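Long-range contacts in SusD homolog (Bacteroides thetaiotaomicron VPI-5482, PDB 3IV0), which is of unknown function but, as a SusD homolog of the outer membrane, probably binds sugars for uptake by the bacterium: residues M209-L214 against Y228-L234; E237-N241 against Y367-L371; Y374-L378 against K387-L392. All coordinates share one frame; numbering follows the deposited sequence. Where two conformers were deposited one is given.

Contact 1 of 3, residues M209-L214 against Y228-L234; sequences MMHINL and YRNVVSL
Asn213 and Asn230 meet amide to amide across two antiparallel helices. Asn230 ND2 donates to Asn213 OD1 at 2.8 Å, and the bond is nearly straight, with an N-H...O angle of 166°. The acceptor lies in the amide plane of Asn230, while the donor is tilted from the carbonyl plane of Asn213; the two amide planes are 68° apart. The other end of the Asn213 amide is also held: ND2 turns back to Met209 O in its own helix at 2.9 Å. That carbonyl also takes the backbone N of Asn213, from the opposite face. Both ends of this buried amide are thus used, which fixes its flip.

Beside the polar pair the contact is apolar. Leu234 points toward the other helix, and its CD1 lies 3.6 Å from Met209 CB. The Met210 chain (selenomethionine) runs past Leu234 in the opposite direction, with CG 3.7 Å from Leu234 CB. In the conformer given, a bend at chi3 (75°) carries CE to Val231 CG1 at 3.7 Å. The other branch of Val231, CG2, meets Asn213 CB. At the far end Leu214 CD2 comes obliquely to the Tyr228 ring, 3.6 Å from CE1. The two short segments run nearly antiparallel, their axes 8.8 Å apart. This is an antiparallel helix hairpin, consistent with the TPR-like helical scaffold known from SusD-family proteins.

Contact 2 of 3, residues E237-N241 against Y367-L371; sequences ELERN and YAGAL
A type I beta turn from Leu238 to Asn241, at the C-terminal part of helix 224-238, meets the first turn of helix 367-381, within the helical scaffold of a SusD-family protein. Tyr367 carries the contact. Its OH donates to Glu239 OE2 at 2.5 Å, a short bond made to the syn lone pair of the carboxylate. Glu239 OE2 sits at the edge of the ring, in its plane, and the carboxylate is turned 26° from that plane. The Glu239 chain is bent at chi2 (-57°), which folds the acid toward the phenol. The same OH accepts from a water at 2.7 Å. This water in turn accepts from Asn241 ND2 at 2.9 Å, so it bridges phenol and amide. Asn241 ND2 also closes back on Leu238 O at 2.8 Å, in the plane of its own amide. The backbone N of Asn241 reaches that oxygen from the opposite face.

Next to the polar group, Leu238 CD2 lies near the plane of the Tyr367 ring at its edge, 3.9 Å from CE1, and packs on Ala370 CB at 3.7 Å. Leu371 CD2 lies 3.8 Å from Glu239 OE2. A phenylalanine in place of Tyr367 would probably leave Glu239 OE2 without its donor and the bridging water without one of its partners.

Arg394 of helix 385-398 makes a salt bridge to Glu239 OE1 and a hydrogen bond to Tyr367 OH, so acid and phenol share it. Leu238 also touches Ile206 of helix 202-219, and the backbone of Tyr367, just after strand 362-366, bonds to Glu263.

Contact 3 of 3, residues Y374-L378 against K387-L392; sequences YAEAL and KACELL
Leu391 and Tyr374 form the aromatic part of this contact, a CH-pi interaction. Leu391 CD1 stands over one face of the Tyr374 ring, 3.6 Å from its centroid and only 14° off the ring normal. The methyl is therefore over the ring centre rather than the rim. The second branch of Leu391 lies toward one side of the ring, with CD2 3.8 Å from Tyr374 CD2. With chi1 at -176° the Tyr374 ring swings away from the backbone N and lies beside the carbonyl carbon, which presents a face to the leucine.

The aliphatic contacts continue from the same methyl. Leu378 CD1 meets Leu391 CD1 at 3.6 Å, the two side chains crossing at about a right angle. Leu378 CD1 also touches Lys387 CG at 3.7 Å, so the alkyl part of the lysine extends the apolar surface. Leu378 CB faces Ala388 CB.

Small side chains let the backbones come close. The CA atoms of Ala375 and Ala388 are 4.4 Å apart, and Ala375 CB rests on Ala388 O at 3.6 Å. Conversely, Ala388 CB lies against Ala375 O. The local axes are 8.4 Å apart and antiparallel, at 160°.

The charged interaction stays within one helix. Lys387 NZ makes a salt bridge to Glu390 OE2, one turn on, and approaches from above the carboxylate plane.

The two helices, 367-381 and 385-398, form an antiparallel hairpin. Helix 408-422 packs beside it, with Ile415 on Ala375 and Leu411 on Ala388. Elsewhere Leu378 touches Val232 and Tyr374 touches Glu236, both of helix 224-238, while Met210 of helix 202-219 also reaches Tyr374.

How the contacts relate
Going from the N terminus, contact 1 comes first and closes the short connection between helices 202-219 and 224-238. Contact 2 starts at the end of helix 224-238 and closes a loop of 125 residues, with both helix and strand, at the start of helix 367-381. Contact 3 then closes the tight turn from that helix to helix 385-398. The three follow in series; none encloses or crosses another. Contact 2 joins the two hairpins. They also pack directly: Val231 CG1 of contact 1 lies on Ala377 CB of 374-378, and in the conformer given Met210 CE touches Ala370 O of contact 2. Leu371 meets Leu391 between contacts 2 and 3.

Contact 1 of 3, residues M209-L214 against Y228-L234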
loop_
_atom_site.group_PDB
_atom_site.type_symbol
_atom_site.label_atom_id
_atom_site.label_comp_id
_atom_site.label_asym_id
_atom_site.label_seq_id
_atom_site.Cartn_x
_atom_site.Cartn_y
_atom_site.Cartn_z
HETATM N N MSE A 209 -2.159 -11.488 -2.043
HETATM C CA MSE A 209 -1.485 -12.580 -2.726
HETATM C C MSE A 209 -0.982 -12.189 -4.087
HETATM O O MSE A 209 0.097 -12.616 -4.500
HETATM C CB MSE A 209 -2.399 -13.788 -2.814
HETATM C CG MSE A 209 -2.694 -14.500 -1.461
HETATM SE SE MSE A 209 -3.826 -16.036 -1.619
HETATM C CE MSE A 209 -2.560 -17.329 -2.456
HETATM N N MSE A 210 -1.737 -11.334 -4.785
HETATM C CA MSE A 210 -1.270 -10.856 -6.074
HETATM C C MSE A 210 -0.015 -10.022 -5.935
HETATM O O MSE A 210 0.943 -10.203 -6.678
HETATM C CB MSE A 210 -2.344 -10.069 -6.815
HETATM C CG MSE A 210 -3.577 -10.866 -7.074
HETATM SE SE MSE A 210 -5.119 -9.867 -7.765
HETATM C CE MSE A 210 -4.546 -9.636 -9.433
ATOM N N HIS A 211 0.015 -9.154 -4.921
ATOM C CA HIS A 211 1.194 -8.346 -4.665
ATOM C C HIS A 211 2.395 -9.201 -4.292
ATOM O O HIS A 211 3.500 -8.978 -4.780
ATOM C CB HIS A 211 0.895 -7.370 -3.541
ATOM C CG HIS A 211 0.403 -6.072 -4.020
ATOM N ND1 HIS A 211 -0.919 -5.806 -4.334
ATOM C CD2 HIS A 211 1.095 -4.942 -4.251
ATOM C CE1 HIS A 211 -1.004 -4.547 -4.749
ATOM N NE2 HIS A 211 0.201 -4.010 -4.701
ATOM N N ILE A 212 2.198 -10.211 -3.461
ATOM C CA ILE A 212 3.315 -11.049 -3.026
ATOM C C ILE A 212 3.891 -11.798 -4.225
ATOM O O ILE A 212 5.121 -11.818 -4.427
ATOM C CB ILE A 212 2.892 -12.008 -1.904
ATOM C CG1 ILE A 212 2.598 -11.273 -0.610
ATOM C CG2 ILE A 212 3.991 -13.067 -1.659
ATOM C CD1 ILE A 212 1.905 -12.144 0.433
ATOM N N ASN A 213 3.036 -12.383 -5.054
ATOM C CA ASN A 213 3.509 -13.043 -6.277
ATOM C C ASN A 213 4.315 -12.090 -7.152
ATOM O O ASN A 213 5.335 -12.469 -7.715
ATOM C CB ASN A 213 2.334 -13.586 -7.058
ATOM C CG ASN A 213 1.937 -14.979 -6.610
ATOM O OD1 ASN A 213 2.669 -15.954 -6.838
ATOM N ND2 ASN A 213 0.785 -15.087 -5.956
ATOM N N LEU A 214 3.866 -10.851 -7.308
ATOM C CA LEU A 214 4.549 -9.911 -8.194
ATOM C C LEU A 214 5.887 -9.444 -7.628
ATOM O O LEU A 214 6.826 -9.154 -8.387
ATOM C CB LEU A 214 3.625 -8.753 -8.559
ATOM C CG LEU A 214 2.446 -9.208 -9.449
ATOM C CD1 LEU A 214 1.397 -8.115 -9.509
ATOM C CD2 LEU A 214 2.943 -9.536 -10.867
ATOM N N TYR A 228 3.454 -15.317 -12.169
ATOM C CA TYR A 228 2.493 -14.647 -13.019
ATOM C C TYR A 228 1.245 -15.501 -13.225
ATOM O O TYR A 228 0.133 -14.998 -13.165
ATOM C CB TYR A 228 3.118 -14.280 -14.374
ATOM C CG TYR A 228 4.002 -13.047 -14.388
ATOM C CD1 TYR A 228 3.574 -11.826 -13.884
ATOM C CD2 TYR A 228 5.243 -13.076 -15.017
ATOM C CE1 TYR A 228 4.358 -10.694 -13.991
ATOM C CE2 TYR A 228 6.025 -11.953 -15.114
ATOM C CZ TYR A 228 5.585 -10.751 -14.611
ATOM O OH TYR A 228 6.369 -9.616 -14.731
ATOM N N ARG A 229 1.405 -16.803 -13.413
ATOM C CA ARG A 229 0.251 -17.673 -13.512
ATOM C C ARG A 229 -0.597 -17.646 -12.256
ATOM O O ARG A 229 -1.838 -17.744 -12.287
ATOM C CB ARG A 229 0.689 -19.111 -13.870
ATOM C CG ARG A 229 1.096 -19.281 -15.303
ATOM C CD ARG A 229 1.499 -20.736 -15.564
ATOM N NE ARG A 229 1.852 -20.912 -16.962
ATOM C CZ ARG A 229 2.455 -21.990 -17.442
ATOM N NH1 ARG A 229 2.763 -23.000 -16.637
ATOM N NH2 ARG A 229 2.744 -22.057 -18.730
ATOM N N ASN A 230 0.068 -17.568 -11.103
ATOM C CA ASN A 230 -0.645 -17.452 -9.847
ATOM C C ASN A 230 -1.491 -16.184 -9.835
ATOM O O ASN A 230 -2.606 -16.178 -9.369
ATOM C CB ASN A 230 0.328 -17.388 -8.668
ATOM C CG ASN A 230 1.032 -18.712 -8.376
ATOM O OD1 ASN A 230 0.645 -19.784 -8.884
ATOM N ND2 ASN A 230 2.085 -18.630 -7.568
ATOM N N VAL A 231 -0.941 -15.084 -10.322
ATOM C CA VAL A 231 -1.691 -13.822 -10.335
ATOM C C VAL A 231 -2.892 -13.945 -11.247
ATOM O O VAL A 231 -3.984 -13.466 -10.924
ATOM C CB VAL A 231 -0.841 -12.640 -10.762
ATOM C CG1 VAL A 231 -1.678 -11.381 -10.914
ATOM C CG2 VAL A 231 0.299 -12.399 -9.774
ATOM N N VAL A 232 -2.725 -14.593 -12.405
ATOM C CA VAL A 232 -3.877 -14.825 -13.298
ATOM C C VAL A 232 -4.959 -15.666 -12.624
ATOM O O VAL A 232 -6.160 -15.360 -12.704
ATOM C CB VAL A 232 -3.413 -15.459 -14.613
ATOM C CG1 VAL A 232 -4.599 -15.911 -15.454
ATOM C CG2 VAL A 232 -2.518 -14.478 -15.384
ATOM N N SER A 233 -4.532 -16.721 -11.936
ATOM C CA SER A 233 -5.457 -17.545 -11.168
ATOM C C SER A 233 -6.234 -16.707 -10.150
ATOM O O SER A 233 -7.445 -16.821 -10.015
ATOM C CB SER A 233 -4.702 -18.659 -10.430
ATOM O OG SER A 233 -5.581 -19.494 -9.694
ATOM N N LEU A 234 -5.503 -15.874 -9.429
ATOM C CA LEU A 234 -6.084 -15.005 -8.421
ATOM C C LEU A 234 -7.047 -14.000 -9.043
ATOM O O LEU A 234 -8.101 -13.683 -8.487
ATOM C CB LEU A 234 -4.956 -14.292 -7.677
ATOM C CG LEU A 234 -4.235 -15.215 -6.680
ATOM C CD1 LEU A 234 -2.916 -14.626 -6.318
ATOM C CD2 LEU A 234 -5.143 -15.439 -5.433
#

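Contact 2 of 3, residues E237-N241 against Y367-L371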
loop_
_atom_site.group_PDB
_atom_site.type_symbol
_atom_site.label_atom_id
_atom_site.label_comp_id
_atom_site.label_asym_id
_atom_site.label_seq_id
_atom_site.Cartn_x
_atom_site.Cartn_y
_atom_site.Cartn_z
ATOM N N GLU A 237 -10.240 -15.732 -9.807
ATOM C CA GLU A 237 -11.000 -15.862 -8.571
ATOM C C GLU A 237 -11.614 -14.533 -8.130
ATOM O O GLU A 237 -12.785 -14.494 -7.734
ATOM C CB GLU A 237 -10.130 -16.442 -7.456
ATOM C CG GLU A 237 -10.828 -16.566 -6.097
ATOM C CD GLU A 237 -11.986 -17.520 -6.097
ATOM O OE1 GLU A 237 -12.076 -18.390 -6.984
ATOM O OE2 GLU A 237 -12.825 -17.411 -5.194
ATOM N N LEU A 238 -10.846 -13.447 -8.214
ATOM C CA LEU A 238 -11.376 -12.126 -7.897
ATOM C C LEU A 238 -12.661 -11.858 -8.667
ATOM O O LEU A 238 -13.623 -11.296 -8.132
ATOM C CB LEU A 238 -10.343 -11.075 -8.243
ATOM C CG LEU A 238 -10.762 -9.633 -7.992
ATOM C CD1 LEU A 238 -10.972 -9.407 -6.520
ATOM C CD2 LEU A 238 -9.720 -8.681 -8.597
ATOM N N GLU A 239 -12.691 -12.263 -9.926
ATOM C CA GLU A 239 -13.817 -11.969 -10.795
ATOM C C GLU A 239 -14.998 -12.903 -10.582
ATOM O O GLU A 239 -16.004 -12.795 -11.293
ATOM C CB GLU A 239 -13.357 -11.975 -12.244
ATOM C CG GLU A 239 -12.494 -10.758 -12.567
ATOM C CD GLU A 239 -13.227 -9.469 -12.261
ATOM O OE1 GLU A 239 -13.997 -8.988 -13.123
ATOM O OE2 GLU A 239 -13.081 -8.957 -11.138
ATOM N N ARG A 240 -14.916 -13.772 -9.596
ATOM C CA ARG A 240 -16.073 -14.558 -9.127
ATOM C C ARG A 240 -16.810 -13.878 -7.958
ATOM O O ARG A 240 -17.695 -14.461 -7.307
ATOM C CB ARG A 240 -15.614 -15.961 -8.708
ATOM C CG ARG A 240 -15.046 -16.758 -9.865
ATOM C CD ARG A 240 -14.583 -18.156 -9.495
ATOM N NE ARG A 240 -13.967 -18.731 -10.681
ATOM C CZ ARG A 240 -12.686 -19.050 -10.821
ATOM N NH1 ARG A 240 -11.810 -18.976 -9.814
ATOM N NH2 ARG A 240 -12.294 -19.526 -11.989
ATOM N N ASN A 241 -16.491 -12.623 -7.701
ATOM C CA ASN A 241 -17.083 -11.910 -6.566
ATOM C C ASN A 241 -18.581 -11.581 -6.724
ATOM O O ASN A 241 -19.213 -11.115 -5.778
ATOM C CB ASN A 241 -16.292 -10.623 -6.290
ATOM C CG ASN A 241 -16.557 -9.535 -7.295
ATOM O OD1 ASN A 241 -17.587 -8.845 -7.186
ATOM N ND2 ASN A 241 -15.645 -9.303 -8.241
ATOM N N TYR A 367 -10.109 -2.173 -6.025
ATOM C CA TYR A 367 -10.459 -3.029 -7.149
ATOM C C TYR A 367 -9.806 -2.576 -8.448
ATOM O O TYR A 367 -9.359 -3.417 -9.216
ATOM C CB TYR A 367 -11.969 -3.118 -7.229
ATOM C CG TYR A 367 -12.544 -4.110 -8.206
ATOM C CD1 TYR A 367 -12.135 -5.440 -8.260
ATOM C CD2 TYR A 367 -13.589 -3.731 -9.027
ATOM C CE1 TYR A 367 -12.718 -6.327 -9.169
ATOM C CE2 TYR A 367 -14.211 -4.624 -9.888
ATOM C CZ TYR A 367 -13.743 -5.888 -9.975
ATOM O OH TYR A 367 -14.354 -6.769 -10.841
ATOM N N ALA A 368 -9.672 -1.276 -8.706
ATOM C CA ALA A 368 -9.018 -0.846 -9.938
ATOM C C ALA A 368 -7.580 -1.316 -9.955
ATOM O O ALA A 368 -7.060 -1.720 -11.004
ATOM C CB ALA A 368 -9.051 0.701 -10.101
ATOM N N GLY A 369 -6.902 -1.205 -8.814
ATOM C CA GLY A 369 -5.523 -1.696 -8.705
ATOM C C GLY A 369 -5.410 -3.167 -9.019
ATOM O O GLY A 369 -4.514 -3.581 -9.773
ATOM N N ALA A 370 -6.275 -3.977 -8.429
ATOM C CA ALA A 370 -6.243 -5.411 -8.618
ATOM C C ALA A 370 -6.527 -5.808 -10.057
ATOM O O ALA A 370 -5.851 -6.675 -10.583
ATOM C CB ALA A 370 -7.214 -6.082 -7.667
ATOM N N LEU A 371 -7.428 -5.093 -10.712
ATOM C CA LEU A 371 -7.682 -5.370 -12.124
ATOM C C LEU A 371 -6.434 -5.100 -12.938
ATOM O O LEU A 371 -6.162 -5.793 -13.905
ATOM C CB LEU A 371 -8.863 -4.511 -12.637
ATOM C CG LEU A 371 -10.208 -4.838 -12.050
ATOM C CD1 LEU A 371 -11.246 -3.832 -12.573
ATOM C CD2 LEU A 371 -10.620 -6.296 -12.368
HETATM O O HOH W 1 -16.869 -7.250 -9.850
#

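Contact 3 of 3, residues Y374-L378 against K387-L392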
loop_
_atom_site.group_PDB
_atom_site.type_symbol
_atom_site.label_atom_id
_atom_site.label_comp_id
_atom_site.label_asym_id
_atom_site.label_seq_id
_atom_site.Cartn_x
_atom_site.Cartn_y
_atom_site.Cartn_z
ATOM N N TYR A 374 -3.904 -7.937 -12.493
ATOM C CA TYR A 374 -4.373 -9.050 -13.314
ATOM C C TYR A 374 -3.973 -8.802 -14.775
ATOM O O TYR A 374 -3.343 -9.635 -15.411
ATOM C CB TYR A 374 -5.881 -9.168 -13.110
ATOM C CG TYR A 374 -6.611 -10.280 -13.773
ATOM C CD1 TYR A 374 -5.977 -11.303 -14.436
ATOM C CD2 TYR A 374 -7.985 -10.336 -13.663
ATOM C CE1 TYR A 374 -6.715 -12.340 -15.014
ATOM C CE2 TYR A 374 -8.706 -11.361 -14.226
ATOM C CZ TYR A 374 -8.074 -12.339 -14.919
ATOM O OH TYR A 374 -8.792 -13.346 -15.530
ATOM N N ALA A 375 -4.257 -7.603 -15.272
ATOM C CA ALA A 375 -3.837 -7.259 -16.624
ATOM C C ALA A 375 -2.324 -7.360 -16.780
ATOM O O ALA A 375 -1.831 -7.856 -17.803
ATOM C CB ALA A 375 -4.297 -5.863 -16.981
ATOM N N GLU A 376 -1.557 -6.837 -15.826
ATOM C CA GLU A 376 -0.120 -6.865 -15.902
ATOM C C GLU A 376 0.394 -8.285 -16.045
ATOM O O GLU A 376 1.287 -8.555 -16.856
ATOM C CB GLU A 376 0.444 -6.238 -14.624
ATOM C CG GLU A 376 1.935 -6.321 -14.496
ATOM C CD GLU A 376 2.463 -5.699 -13.230
ATOM O OE1 GLU A 376 1.770 -4.861 -12.652
ATOM O OE2 GLU A 376 3.604 -6.059 -12.843
ATOM N N ALA A 377 -0.118 -9.212 -15.248
ATOM C CA ALA A 377 0.327 -10.600 -15.267
ATOM C C ALA A 377 -0.021 -11.241 -16.591
ATOM O O ALA A 377 0.792 -11.964 -17.173
ATOM C CB ALA A 377 -0.262 -11.416 -14.074
ATOM N N LEU A 378 -1.223 -11.016 -17.066
ATOM C CA LEU A 378 -1.620 -11.563 -18.379
ATOM C C LEU A 378 -0.705 -11.037 -19.456
ATOM O O LEU A 378 -0.229 -11.811 -20.318
ATOM C CB LEU A 378 -3.036 -11.171 -18.726
ATOM C CG LEU A 378 -4.110 -11.987 -18.055
ATOM C CD1 LEU A 378 -5.457 -11.316 -18.309
ATOM C CD2 LEU A 378 -4.087 -13.428 -18.596
ATOM N N LYS A 387 -7.583 -10.094 -23.385
ATOM C CA LYS A 387 -8.172 -10.015 -22.055
ATOM C C LYS A 387 -7.435 -8.988 -21.208
ATOM O O LYS A 387 -8.056 -8.252 -20.443
ATOM C CB LYS A 387 -8.157 -11.377 -21.346
ATOM C CG LYS A 387 -8.766 -11.360 -19.960
ATOM C CD LYS A 387 -10.260 -11.242 -20.015
ATOM C CE LYS A 387 -10.937 -11.764 -18.751
ATOM N NZ LYS A 387 -12.425 -11.677 -18.891
ATOM N N ALA A 388 -6.130 -8.929 -21.353
ATOM C CA ALA A 388 -5.379 -7.885 -20.664
ATOM C C ALA A 388 -5.889 -6.482 -21.013
ATOM O O ALA A 388 -6.076 -5.647 -20.142
ATOM C CB ALA A 388 -3.895 -8.012 -20.940
ATOM N N CYS A 389 -6.140 -6.218 -22.297
ATOM C CA CYS A 389 -6.744 -4.973 -22.722
ATOM C C CYS A 389 -8.117 -4.751 -22.165
ATOM O O CYS A 389 -8.463 -3.648 -21.765
ATOM C CB CYS A 389 -6.781 -4.870 -24.258
ATOM S SG CYS A 389 -5.231 -4.626 -25.067
ATOM N N GLU A 390 -8.938 -5.789 -22.144
ATOM C CA GLU A 390 -10.273 -5.669 -21.582
ATOM C C GLU A 390 -10.225 -5.176 -20.133
ATOM O O GLU A 390 -11.002 -4.303 -19.736
ATOM C CB GLU A 390 -11.006 -6.995 -21.694
ATOM C CG GLU A 390 -12.423 -7.024 -21.223
ATOM C CD GLU A 390 -12.916 -8.456 -21.080
ATOM O OE1 GLU A 390 -12.900 -9.183 -22.100
ATOM O OE2 GLU A 390 -13.284 -8.854 -19.955
ATOM N N LEU A 391 -9.369 -5.803 -19.329
ATOM C CA LEU A 391 -9.192 -5.416 -17.942
ATOM C C LEU A 391 -8.717 -3.967 -17.824
ATOM O O LEU A 391 -9.285 -3.193 -17.074
ATOM C CB LEU A 391 -8.235 -6.399 -17.274
ATOM C CG LEU A 391 -8.803 -7.805 -17.053
ATOM C CD1 LEU A 391 -7.636 -8.788 -16.845
ATOM C CD2 LEU A 391 -9.750 -7.867 -15.868
ATOM N N LEU A 392 -7.659 -3.644 -18.540
ATOM C CA LEU A 392 -7.127 -2.299 -18.582
ATOM C C LEU A 392 -8.215 -1.297 -18.930
ATOM O O LEU A 392 -8.338 -0.241 -18.333
ATOM C CB LEU A 392 -5.966 -2.239 -19.581
ATOM C CG LEU A 392 -5.400 -0.873 -19.928
ATOM C CD1 LEU A 392 -4.904 -0.141 -18.666
ATOM C CD2 LEU A 392 -4.288 -1.001 -20.991
#